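Local coordinates for probable glutamine synthetase (Pseudomonas aeruginosa, PDB 4HPP), which is probably an enzyme of the glutamine synthetase family, with an N-terminal and a catalytic domain, and binds magnesium and glutamic acid, at residues A[137-142]-A[216-221]; A[145-150]-A[179-184]; A[165-170]-A[206-211]; A[171-176]-A[199-204]. All coordinates share one frame; numbering follows the deposited sequence.

Contact 1. Residues A[137-142]-A[216-221]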
loop_
_atom_site.group_PDB
_atom_site.type_symbol
_atom_site.label_atom_id
_atom_site.label_comp_id
_atom_site.label_asym_id
_atom_site.label_seq_id
_atom_site.Cartn_x
_atom_site.Cartn_y
_atom_site.Cartn_z
ATOM N N LEU A 137 20.786 -1.332 -13.885
ATOM C CA LEU A 137 20.636 -1.276 -12.431
ATOM C C LEU A 137 19.207 -1.112 -12.011
ATOM O O LEU A 137 18.410 -0.361 -12.642
ATOM C CB LEU A 137 21.469 -0.131 -11.848
ATOM C CG LEU A 137 22.883 -0.135 -12.447
ATOM C CD1 LEU A 137 23.666 1.104 -12.040
ATOM C CD2 LEU A 137 23.535 -1.441 -12.018
ATOM N N GLY A 138 18.890 -1.865 -10.959
ATOM C CA GLY A 138 17.676 -1.703 -10.180
ATOM C C GLY A 138 16.778 -2.907 -10.335
ATOM O O GLY A 138 15.621 -2.874 -9.925
ATOM N N LEU A 139 17.269 -3.959 -10.989
ATOM C CA LEU A 139 16.341 -4.999 -11.389
ATOM C C LEU A 139 15.915 -5.702 -10.128
ATOM O O LEU A 139 16.688 -5.822 -9.188
ATOM C CB LEU A 139 16.934 -5.973 -12.398
ATOM C CG LEU A 139 17.265 -5.482 -13.798
ATOM C CD1 LEU A 139 18.029 -6.592 -14.603
ATOM C CD2 LEU A 139 15.981 -5.069 -14.456
ATOM N N PRO A 140 14.660 -6.159 -10.096
ATOM C CA PRO A 140 14.294 -6.952 -8.916
ATOM C C PRO A 140 15.009 -8.309 -8.961
ATOM O O PRO A 140 15.885 -8.540 -9.806
ATOM C CB PRO A 140 12.773 -7.109 -9.061
ATOM C CG PRO A 140 12.474 -6.934 -10.537
ATOM C CD PRO A 140 13.581 -6.085 -11.119
ATOM N N GLY A 141 14.665 -9.185 -8.027
ATOM C CA GLY A 141 15.125 -10.568 -8.062
ATOM C C GLY A 141 16.439 -10.823 -7.388
ATOM O O GLY A 141 17.015 -9.937 -6.735
ATOM N N GLU A 142 16.902 -12.058 -7.577
ATOM C CA GLU A 142 18.127 -12.618 -6.979
ATOM C C GLU A 142 19.435 -11.820 -7.284
ATOM O O GLU A 142 19.398 -10.855 -8.062
ATOM C CB GLU A 142 18.305 -14.071 -7.478
ATOM C CG GLU A 142 17.093 -14.719 -8.159
ATOM C CD GLU A 142 17.469 -15.986 -8.940
ATOM O OE1 GLU A 142 17.665 -17.009 -8.292
ATOM O OE2 GLU A 142 17.596 -15.979 -10.199
ATOM N N MET A 216 10.906 2.538 -16.486
ATOM C CA MET A 216 10.641 1.310 -15.692
ATOM C C MET A 216 11.183 1.478 -14.287
ATOM O O MET A 216 10.991 0.608 -13.436
ATOM C CB MET A 216 11.266 0.083 -16.383
ATOM C CG MET A 216 10.757 -0.155 -17.822
ATOM S SD MET A 216 11.278 -1.660 -18.642
ATOM C CE MET A 216 10.122 -2.846 -17.989
ATOM N N GLY A 217 11.851 2.612 -14.037
ATOM C CA GLY A 217 12.299 2.920 -12.684
ATOM C C GLY A 217 13.682 2.314 -12.573
ATOM O O GLY A 217 14.216 2.225 -11.496
ATOM N N LEU A 218 14.264 1.886 -13.694
ATOM C CA LEU A 218 15.619 1.352 -13.711
ATOM C C LEU A 218 16.601 2.426 -14.075
ATOM O O LEU A 218 16.247 3.549 -14.413
ATOM C CB LEU A 218 15.740 0.155 -14.658
ATOM C CG LEU A 218 14.710 -0.958 -14.352
ATOM C CD1 LEU A 218 14.577 -1.995 -15.462
ATOM C CD2 LEU A 218 14.885 -1.687 -13.011
ATOM N N ARG A 219 17.869 2.080 -13.978
ATOM C CA ARG A 219 18.941 2.955 -14.389
ATOM C C ARG A 219 19.946 2.231 -15.322
ATOM O O ARG A 219 20.176 0.982 -15.224
ATOM C CB ARG A 219 19.676 3.383 -13.131
ATOM C CG ARG A 219 19.058 4.567 -12.429
ATOM C CD ARG A 219 19.827 4.836 -11.153
ATOM N NE ARG A 219 19.661 3.683 -10.296
ATOM C CZ ARG A 219 20.660 2.974 -9.795
ATOM N NH1 ARG A 219 21.937 3.356 -10.044
ATOM N NH2 ARG A 219 20.359 1.897 -9.028
ATOM N N THR A 220 20.565 3.000 -16.214
ATOM C CA THR A 220 21.640 2.439 -16.973
ATOM C C THR A 220 22.994 3.052 -16.611
ATOM O O THR A 220 23.111 4.213 -16.179
ATOM C CB THR A 220 21.410 2.650 -18.460
ATOM O OG1 THR A 220 21.162 4.026 -18.674
ATOM C CG2 THR A 220 20.214 1.883 -18.944
ATOM N N CYS A 221 24.050 2.304 -16.856
ATOM C CA CYS A 221 25.359 2.904 -16.807
ATOM C C CYS A 221 26.123 2.465 -18.029
ATOM O O CYS A 221 26.246 1.237 -18.255
ATOM C CB CYS A 221 26.098 2.513 -15.489
ATOM S SG CYS A 221 27.818 3.075 -15.437
#

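Contact 2. Residues A[145-150]-A[179-184]. With MG (magnesium ion), chain B; GLU (glutamic acid), chain D.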
loop_
_atom_site.group_PDB
_atom_site.type_symbol
_atom_site.label_atom_id
_atom_site.label_comp_id
_atom_site.label_asym_id
_atom_site.label_seq_id
_atom_site.Cartn_x
_atom_site.Cartn_y
_atom_site.Cartn_z
ATOM N N ALA A 145 22.552 -13.462 -12.520
ATOM C CA ALA A 145 22.911 -14.820 -12.899
ATOM C C ALA A 145 24.188 -14.831 -13.761
ATOM O O ALA A 145 24.770 -13.762 -14.116
ATOM C CB ALA A 145 21.769 -15.509 -13.620
ATOM N N ALA A 146 24.566 -16.050 -14.143
ATOM C CA ALA A 146 25.717 -16.277 -14.931
ATOM C C ALA A 146 25.799 -15.387 -16.199
ATOM O O ALA A 146 24.782 -15.162 -16.913
ATOM C CB ALA A 146 25.776 -17.762 -15.296
ATOM N N ALA A 147 27.034 -14.999 -16.529
ATOM C CA ALA A 147 27.353 -14.310 -17.747
ATOM C C ALA A 147 26.717 -14.983 -18.987
ATOM O O ALA A 147 26.763 -16.193 -19.134
ATOM C CB ALA A 147 28.843 -14.259 -17.912
ATOM N N PHE A 148 26.127 -14.177 -19.864
ATOM C CA PHE A 148 25.669 -14.624 -21.187
ATOM C C PHE A 148 24.393 -15.515 -21.124
ATOM O O PHE A 148 24.013 -16.078 -22.130
ATOM C CB PHE A 148 26.803 -15.394 -21.919
ATOM C CG PHE A 148 28.101 -14.617 -22.143
ATOM C CD1 PHE A 148 29.323 -15.284 -22.129
ATOM C CD2 PHE A 148 28.117 -13.266 -22.416
ATOM C CE1 PHE A 148 30.527 -14.607 -22.342
ATOM C CE2 PHE A 148 29.314 -12.587 -22.607
ATOM C CZ PHE A 148 30.522 -13.246 -22.570
ATOM N N SER A 149 23.794 -15.674 -19.934
ATOM C CA SER A 149 22.882 -16.764 -19.652
ATOM C C SER A 149 21.427 -16.379 -19.862
ATOM O O SER A 149 21.063 -15.188 -19.720
ATOM C CB SER A 149 23.130 -17.386 -18.241
ATOM O OG SER A 149 22.807 -16.497 -17.187
ATOM N N LEU A 150 20.606 -17.381 -20.220
ATOM C CA LEU A 150 19.158 -17.163 -20.489
ATOM C C LEU A 150 18.563 -16.527 -19.239
ATOM O O LEU A 150 17.764 -15.592 -19.322
ATOM C CB LEU A 150 18.377 -18.477 -20.853
ATOM C CG LEU A 150 16.907 -18.330 -21.322
ATOM C CD1 LEU A 150 16.751 -17.270 -22.409
ATOM C CD2 LEU A 150 16.332 -19.633 -21.843
ATOM N N PRO A 179 22.465 -10.588 -22.848
ATOM C CA PRO A 179 23.258 -10.348 -21.588
ATOM C C PRO A 179 24.722 -10.554 -21.908
ATOM O O PRO A 179 25.041 -11.411 -22.738
ATOM C CB PRO A 179 22.827 -11.464 -20.659
ATOM C CG PRO A 179 22.385 -12.560 -21.609
ATOM C CD PRO A 179 21.817 -11.917 -22.859
ATOM N N GLU A 180 25.602 -9.730 -21.332
ATOM C CA GLU A 180 27.043 -9.807 -21.617
ATOM C C GLU A 180 27.835 -10.386 -20.404
ATOM O O GLU A 180 27.265 -10.965 -19.458
ATOM C CB GLU A 180 27.579 -8.410 -21.955
ATOM C CG GLU A 180 27.857 -8.168 -23.424
ATOM C CD GLU A 180 29.163 -8.754 -23.910
ATOM O OE1 GLU A 180 29.456 -8.624 -25.113
ATOM O OE2 GLU A 180 29.912 -9.332 -23.104
ATOM N N TYR A 181 29.146 -10.161 -20.405
ATOM C CA TYR A 181 30.033 -10.875 -19.475
ATOM C C TYR A 181 29.846 -10.398 -18.026
ATOM O O TYR A 181 29.735 -11.219 -17.133
ATOM C CB TYR A 181 31.521 -10.948 -20.010
ATOM C CG TYR A 181 32.461 -11.714 -19.139
ATOM C CD1 TYR A 181 32.150 -13.014 -18.709
ATOM C CD2 TYR A 181 33.671 -11.144 -18.715
ATOM C CE1 TYR A 181 32.994 -13.725 -17.871
ATOM C CE2 TYR A 181 34.535 -11.835 -17.869
ATOM C CZ TYR A 181 34.195 -13.111 -17.444
ATOM O OH TYR A 181 35.057 -13.787 -16.619
ATOM N N GLY A 182 29.697 -9.088 -17.806
ATOM C CA GLY A 182 29.600 -8.619 -16.429
ATOM C C GLY A 182 28.247 -8.713 -15.816
ATOM O O GLY A 182 27.200 -8.840 -16.519
ATOM N N GLN A 183 28.221 -8.588 -14.503
ATOM C CA GLN A 183 26.955 -8.660 -13.814
ATOM C C GLN A 183 26.066 -7.460 -14.185
ATOM O O GLN A 183 26.513 -6.281 -14.111
ATOM C CB GLN A 183 27.230 -8.661 -12.343
ATOM C CG GLN A 183 28.215 -9.728 -11.910
ATOM C CD GLN A 183 28.030 -10.002 -10.448
ATOM O OE1 GLN A 183 27.758 -9.077 -9.662
ATOM N NE2 GLN A 183 28.103 -11.270 -10.073
ATOM N N ARG A 184 24.822 -7.737 -14.596
ATOM C CA ARG A 184 23.886 -6.672 -15.079
ATOM C C ARG A 184 24.361 -6.048 -16.395
ATOM O O ARG A 184 23.902 -4.955 -16.769
ATOM C CB ARG A 184 23.735 -5.574 -14.009
ATOM C CG ARG A 184 23.628 -6.092 -12.575
ATOM C CD ARG A 184 22.273 -6.765 -12.404
ATOM N NE ARG A 184 21.944 -7.130 -11.037
ATOM C CZ ARG A 184 20.878 -7.866 -10.694
ATOM N NH1 ARG A 184 20.026 -8.301 -11.646
ATOM N NH2 ARG A 184 20.672 -8.181 -9.394
HETATM MG MG MG B . 30.247 -7.340 -26.636
HETATM N N GLU D . 33.333 -5.474 -22.547
HETATM C CA GLU D . 34.476 -5.464 -23.548
HETATM C C GLU D . 35.068 -4.077 -23.885
HETATM O O GLU D . 35.300 -3.247 -23.014
HETATM C CB GLU D . 34.048 -6.151 -24.838
HETATM C CG GLU D . 33.865 -7.637 -24.694
HETATM C CD GLU D . 33.242 -8.244 -25.907
HETATM O OE1 GLU D . 33.947 -9.025 -26.564
HETATM O OE2 GLU D . 32.065 -7.929 -26.210
HETATM O OXT GLU D . 35.324 -3.731 -25.044
HETATM O O HOH W 1 24.988 -11.529 -18.310
#

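Contact 3. Residues A[165-170]-A[206-211]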
loop_
_atom_site.group_PDB
_atom_site.type_symbol
_atom_site.label_atom_id
_atom_site.label_comp_id
_atom_site.label_asym_id
_atom_site.label_seq_id
_atom_site.Cartn_x
_atom_site.Cartn_y
_atom_site.Cartn_z
ATOM N N SER A 165 11.754 -2.529 -28.885
ATOM C CA SER A 165 10.611 -1.878 -29.527
ATOM C C SER A 165 10.834 -0.386 -29.588
ATOM O O SER A 165 10.676 0.255 -30.663
ATOM C CB SER A 165 9.349 -2.263 -28.816
ATOM O OG SER A 165 8.428 -1.230 -28.874
ATOM N N ALA A 166 11.259 0.193 -28.465
ATOM C CA ALA A 166 11.641 1.628 -28.457
ATOM C C ALA A 166 12.726 1.988 -29.518
ATOM O O ALA A 166 12.567 2.951 -30.275
ATOM C CB ALA A 166 12.040 2.054 -27.077
ATOM N N LEU A 167 13.776 1.171 -29.628
ATOM C CA LEU A 167 14.791 1.406 -30.638
ATOM C C LEU A 167 14.164 1.221 -32.044
ATOM O O LEU A 167 14.382 2.084 -32.916
ATOM C CB LEU A 167 16.038 0.554 -30.417
ATOM C CG LEU A 167 16.835 0.728 -29.093
ATOM C CD1 LEU A 167 17.717 -0.484 -28.821
ATOM C CD2 LEU A 167 17.683 2.007 -28.994
ATOM N N ALA A 168 13.360 0.165 -32.268
ATOM C CA ALA A 168 12.607 0.082 -33.585
ATOM C C ALA A 168 11.808 1.327 -33.923
ATOM O O ALA A 168 12.012 1.916 -35.036
ATOM C CB ALA A 168 11.734 -1.161 -33.732
ATOM N N GLN A 169 10.962 1.761 -32.970
ATOM C CA GLN A 169 10.226 3.004 -33.178
ATOM C C GLN A 169 11.147 4.152 -33.432
ATOM O O GLN A 169 10.796 5.036 -34.137
ATOM C CB GLN A 169 9.373 3.408 -31.980
ATOM C CG GLN A 169 8.266 2.460 -31.546
ATOM C CD GLN A 169 7.707 2.891 -30.246
ATOM O OE1 GLN A 169 7.327 4.074 -30.095
ATOM N NE2 GLN A 169 7.789 1.993 -29.213
ATOM N N ALA A 170 12.346 4.154 -32.867
ATOM C CA ALA A 170 13.206 5.315 -33.023
ATOM C C ALA A 170 13.945 5.238 -34.350
ATOM O O ALA A 170 14.760 6.086 -34.660
ATOM C CB ALA A 170 14.172 5.374 -31.888
ATOM N N ARG A 206 21.858 5.366 -27.235
ATOM C CA ARG A 206 22.141 5.669 -25.840
ATOM C C ARG A 206 20.977 6.390 -25.154
ATOM O O ARG A 206 20.642 6.114 -23.942
ATOM C CB ARG A 206 23.376 6.539 -25.758
ATOM C CG ARG A 206 24.616 5.812 -26.197
ATOM C CD ARG A 206 25.602 6.786 -26.837
ATOM N NE ARG A 206 26.790 6.060 -27.284
ATOM C CZ ARG A 206 28.034 6.554 -27.309
ATOM N NH1 ARG A 206 28.234 7.803 -26.879
ATOM N NH2 ARG A 206 29.062 5.790 -27.769
ATOM N N GLU A 207 20.389 7.343 -25.896
ATOM C CA GLU A 207 19.431 8.192 -25.296
ATOM C C GLU A 207 18.117 7.427 -25.048
ATOM O O GLU A 207 17.441 7.641 -24.004
ATOM C CB GLU A 207 19.308 9.478 -26.095
ATOM C CG GLU A 207 20.575 10.318 -25.971
ATOM C CD GLU A 207 20.829 10.694 -24.527
ATOM O OE1 GLU A 207 21.955 10.547 -24.069
ATOM O OE2 GLU A 207 19.886 11.149 -23.861
ATOM N N VAL A 208 17.820 6.475 -25.944
ATOM C CA VAL A 208 16.603 5.669 -25.845
ATOM C C VAL A 208 16.757 4.603 -24.780
ATOM O O VAL A 208 15.861 4.415 -23.982
ATOM C CB VAL A 208 16.215 5.026 -27.198
ATOM C CG1 VAL A 208 15.082 4.016 -27.016
ATOM C CG2 VAL A 208 15.836 6.089 -28.213
ATOM N N THR A 209 17.883 3.902 -24.747
ATOM C CA THR A 209 18.146 2.937 -23.635
ATOM C C THR A 209 17.948 3.596 -22.267
ATOM O O THR A 209 17.125 3.110 -21.441
ATOM C CB THR A 209 19.526 2.326 -23.716
ATOM O OG1 THR A 209 19.646 1.737 -24.994
ATOM C CG2 THR A 209 19.729 1.223 -22.668
ATOM N N ARG A 210 18.617 4.734 -22.074
ATOM C CA ARG A 210 18.342 5.585 -20.918
ATOM C C ARG A 210 16.821 5.840 -20.703
ATOM O O ARG A 210 16.309 5.592 -19.601
ATOM C CB ARG A 210 19.151 6.909 -20.989
ATOM C CG ARG A 210 20.597 6.726 -20.603
ATOM C CD ARG A 210 21.521 7.716 -21.262
ATOM N NE ARG A 210 22.920 7.347 -21.073
ATOM C CZ ARG A 210 23.979 7.956 -21.632
ATOM N NH1 ARG A 210 23.824 9.015 -22.397
ATOM N NH2 ARG A 210 25.225 7.527 -21.357
ATOM N N GLU A 211 16.092 6.309 -21.737
ATOM C CA GLU A 211 14.627 6.572 -21.583
ATOM C C GLU A 211 13.770 5.319 -21.244
ATOM O O GLU A 211 12.878 5.364 -20.422
ATOM C CB GLU A 211 14.091 7.319 -22.780
ATOM C CG GLU A 211 12.591 7.577 -22.772
ATOM C CD GLU A 211 12.180 8.528 -21.700
ATOM O OE1 GLU A 211 10.960 8.659 -21.421
ATOM O OE2 GLU A 211 13.067 9.180 -21.173
#

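Contact 4. Residues A[171-176]-A[199-204]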
loop_
_atom_site.group_PDB
_atom_site.type_symbol
_atom_site.label_atom_id
_atom_site.label_comp_id
_atom_site.label_asym_id
_atom_site.label_seq_id
_atom_site.Cartn_x
_atom_site.Cartn_y
_atom_site.Cartn_z
ATOM N N GLY A 171 13.644 4.227 -35.168
ATOM C CA GLY A 171 14.356 4.070 -36.451
ATOM C C GLY A 171 15.821 3.655 -36.341
ATOM O O GLY A 171 16.619 3.869 -37.280
ATOM N N THR A 172 16.202 3.049 -35.219
ATOM C CA THR A 172 17.598 2.569 -35.092
ATOM C C THR A 172 17.832 1.186 -35.807
ATOM O O THR A 172 18.968 0.732 -35.998
ATOM C CB THR A 172 18.121 2.545 -33.629
ATOM O OG1 THR A 172 17.269 1.708 -32.818
ATOM C CG2 THR A 172 18.143 3.906 -33.061
ATOM N N GLU A 173 16.777 0.519 -36.220
ATOM C CA GLU A 173 16.951 -0.881 -36.679
ATOM C C GLU A 173 17.646 -1.792 -35.637
ATOM O O GLU A 173 18.659 -2.455 -35.902
ATOM C CB GLU A 173 17.661 -0.913 -38.021
ATOM C CG GLU A 173 16.935 -0.089 -39.095
ATOM C CD GLU A 173 17.691 -0.055 -40.400
ATOM O OE1 GLU A 173 18.816 0.555 -40.438
ATOM O OE2 GLU A 173 17.169 -0.647 -41.381
ATOM N N PRO A 174 17.089 -1.852 -34.427
ATOM C CA PRO A 174 17.684 -2.793 -33.489
ATOM C C PRO A 174 17.828 -4.196 -34.156
ATOM O O PRO A 174 17.030 -4.565 -35.010
ATOM C CB PRO A 174 16.666 -2.807 -32.356
ATOM C CG PRO A 174 15.355 -2.412 -33.009
ATOM C CD PRO A 174 15.760 -1.392 -34.006
ATOM N N GLU A 175 18.819 -4.977 -33.787
ATOM C CA GLU A 175 18.920 -6.298 -34.366
ATOM C C GLU A 175 19.316 -7.430 -33.372
ATOM O O GLU A 175 18.880 -8.551 -33.546
ATOM C CB GLU A 175 19.857 -6.247 -35.587
ATOM C CG GLU A 175 21.136 -7.087 -35.521
ATOM C CD GLU A 175 22.141 -6.734 -36.633
ATOM O OE1 GLU A 175 23.364 -6.534 -36.348
ATOM O OE2 GLU A 175 21.690 -6.633 -37.794
ATOM N N MET A 176 20.125 -7.140 -32.336
ATOM C CA MET A 176 20.570 -8.145 -31.373
ATOM C C MET A 176 20.432 -7.560 -29.961
ATOM O O MET A 176 20.717 -6.391 -29.770
ATOM C CB MET A 176 22.016 -8.466 -31.656
ATOM C CG MET A 176 22.422 -9.918 -31.709
ATOM S SD MET A 176 21.574 -10.925 -32.947
ATOM C CE MET A 176 21.620 -12.420 -31.970
ATOM N N ALA A 199 26.647 7.728 -36.709
ATOM C CA ALA A 199 26.815 8.416 -35.402
ATOM C C ALA A 199 25.503 8.879 -34.716
ATOM O O ALA A 199 25.361 8.750 -33.484
ATOM C CB ALA A 199 27.793 9.565 -35.514
ATOM N N ASP A 200 24.539 9.381 -35.494
ATOM C CA ASP A 200 23.211 9.688 -34.912
ATOM C C ASP A 200 22.632 8.451 -34.233
ATOM O O ASP A 200 22.099 8.528 -33.091
ATOM C CB ASP A 200 22.237 10.220 -35.952
ATOM C CG ASP A 200 22.680 11.555 -36.548
ATOM O OD1 ASP A 200 21.988 12.034 -37.472
ATOM O OD2 ASP A 200 23.719 12.120 -36.109
ATOM N N ARG A 201 22.792 7.308 -34.907
ATOM C CA ARG A 201 22.316 6.023 -34.339
ATOM C C ARG A 201 23.004 5.748 -32.979
ATOM O O ARG A 201 22.333 5.430 -31.982
ATOM C CB ARG A 201 22.493 4.894 -35.341
ATOM C CG ARG A 201 21.870 3.562 -34.999
ATOM C CD ARG A 201 21.691 2.768 -36.291
ATOM N NE ARG A 201 20.591 3.346 -37.092
ATOM C CZ ARG A 201 20.039 2.849 -38.208
ATOM N NH1 ARG A 201 20.435 1.724 -38.753
ATOM N NH2 ARG A 201 19.054 3.513 -38.768
ATOM N N ALA A 202 24.312 5.956 -32.922
ATOM C CA ALA A 202 25.009 5.694 -31.689
ATOM C C ALA A 202 24.352 6.567 -30.615
ATOM O O ALA A 202 23.967 6.071 -29.573
ATOM C CB ALA A 202 26.469 5.992 -31.849
ATOM N N VAL A 203 24.092 7.841 -30.908
ATOM C CA VAL A 203 23.475 8.729 -29.889
ATOM C C VAL A 203 22.052 8.236 -29.531
ATOM O O VAL A 203 21.730 8.050 -28.341
ATOM C CB VAL A 203 23.433 10.220 -30.333
ATOM C CG1 VAL A 203 22.528 11.055 -29.411
ATOM C CG2 VAL A 203 24.832 10.798 -30.425
ATOM N N ASN A 204 21.228 8.013 -30.558
ATOM C CA ASN A 204 19.895 7.463 -30.383
ATOM C C ASN A 204 19.857 6.191 -29.554
ATOM O O ASN A 204 19.029 6.062 -28.635
ATOM C CB ASN A 204 19.291 7.105 -31.726
ATOM C CG ASN A 204 19.015 8.298 -32.588
ATOM O OD1 ASN A 204 18.854 9.408 -32.122
ATOM N ND2 ASN A 204 18.949 8.060 -33.871
HETATM O O HOH W 2 19.142 5.980 -36.114
#

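Contact 1. Residues A[137-142]-A[216-221]
L137 and R219 form an antiparallel hydrogen-bonded pair, joined by two nearly straight bonds: L137 N donates to R219 O (2.7 Å) and R219 N returns to L137 O (2.8 Å). Pairing stops on this side at L137, and the chain turns off at G138, a glycine with positive phi (114°). The side chains of L137 and R219 share one face of the sheet and cross at a slant. The arginine chain bends at chi3 (-64°), which folds its guanidinium back over the leucine instead of letting it run straight on. L137 CB sits beneath one face of the guanidinium, near its rim, at 3.6 Å from R219 NH2, while L137 CD1 reaches R219 NH1 at 3.5 Å. This is aliphatic packing against a flat cation, with no polar bond between the two side chains. A second, mainly apolar patch joins L139 and L218: L139 CD2 meets L218 CD1 at 3.5 Å, the two side chains crossing at about a right angle, and the other branch of the second leucine, L218 CD2, lies 3.4 Å from G138 O. Just before L218, G217, the first residue past helix 196-216, closes that helix with a Schellman motif, and the chain reverses into strand 219-221. That strand pairs with the end of strand 124-137, C221 continuing the backbone bonding with S135, while L218 and T220 pack back on A213 of the helix.

Contact 2. Residues A[145-150]-A[179-184]
F148 turns its ring edge to E180 OE2 and P179 O, and its ring carries much of the packing between 145-150 and 179-184. F148 CE2 comes within 3.3 Å of E180 OE2, which lies near the plane of the ring, as does P179 O; ring and carboxylate planes are turned 68° apart. The end of the same ring, F148 CZ, touches Y181 CB at 3.6 Å, and the two aromatic rings are oblique to one another. A147 CB meets Y181 CD1 at 3.6 Å, and the pyrrolidine of P179 fits against the backbone of F148 and S149.

Polar links across the contact are sparse. F148 N makes a weak bond to E180 O at 3.4 Å, and a water bridges the same two atoms. Within its own segment, Y181 N donates to the anti lone pair of E180 OE2 (2.9 Å), which helps fix the carboxylate's rotation. Y181 OH is hydrogen-bonded to the backbone oxygen of D52 of the second subunit.

Metal coordination uses the other oxygen: E180 OE1 binds magnesium at 2.1 Å, alongside E133 and E187, and OE2 of the bound glutamic acid is a further ligand. A type II turn, A146 to S149, thus backs a metal-binding glutamate in the ligand pocket of a glutamine synthetase catalytic domain, at a subunit interface.

Contact 3. Residues A[165-170]-A[206-211]
With chi1 at 171°, V208 places CG1 across from its own backbone N and spreads its two methyls along the facing segment, CG1 against A166 and CG2 near A170. L167 has CG anti to its own carbonyl carbon and extends onward, bringing CD2 against the valine although its CB does not head directly that way. The valine therefore meets two side chains of helix 159-169 and that of A170 just after its end. V208 CG1 touches A166 CB at 3.6 Å, the closest approach here, and V208 CG2 lies 4.1 Å from A170 CB. L167 CD2 rests against V208 CB at 3.8 Å, and it comes equally near to CG1. The contact is apolar packing, with no hydrogen bond across it, and all five touching residues are buried. T209 lies at the margin of this patch, and its hydroxyl bonds back to V205 O in its own helix.

The axes of helix pieces 165-169 and 206-211 make an angle of 139° between their N-to-C directions and approach to 9.7 Å. Two of the three partners of V208 are alanines, met through their CB atoms. On another side of helix 196-216, R210 NH1 makes a salt bridge with E207 OE1 (2.9 Å), meeting it on the syn side but 30° out of the carboxylate plane. That helix also packs against the third subunit, through E207 on L150 there. A166 and A170 touch strand 66-78 as well, which makes this a buried pair of roughly antiparallel, slanted helices of the catalytic domain, packed against a strand of the five-stranded sheet.

Contact 4. Residues A[171-176]-A[199-204]
A salt bridge and a little apolar packing tie the link between helix 159-169 and strand 174-179 to the side of helix 196-216. R201 carries most of it. Its CG is anti to the backbone N (chi1 -171°) and the chain bends at chi3, which lays the guanidinium over T172: the carbonyl oxygen T172 O lies 3.0 Å above one face, near the rim, and does not accept a hydrogen bond from it. R201 NH1 meets the anti lone pair of E173 OE1 at 2.6 Å, with carboxylate and guanidinium planes 75° apart, so the pair has a single bond and not a flat two-point grip. NH1 also donates to R191 O, and E173 OE2 has a second partner in R191 NE. A water in the guanidinium plane accepts from R201 NE at 3.2 Å and from N204 ND2 at 3.1 Å. Beyond the charges, T172 CG2 slides past N204 CB at 3.7 Å. N204 OD1 is hydrogen-bonded to Y91 OH and H93 NE2. With one carboxylate set between two arginines, E173 probably stays ionised, and the linked charges join the turn, the helix and strand 185-194 in one network.

Contacts 2 and 3 are buried, contact 1 lies at the surface and contact 4 is intermediate. Helix 196-216 serves both 3 and 4, which stand about 8 Å apart, centre to centre; L167 of contact 3 and T172 of contact 4 also meet through a weak hydrogen bond. The same helix leads into strand 219-221 of contact 1, where T220 packs on T209 and R210. The chemistry changes with place: strand pairing at 137-142/216-221, apolar packing between helices at 165-170/206-211, a salt bridge with water at 171-176/199-204. Contact 2 alone holds a metal ligand, and touches contact 1 through E142 and R184.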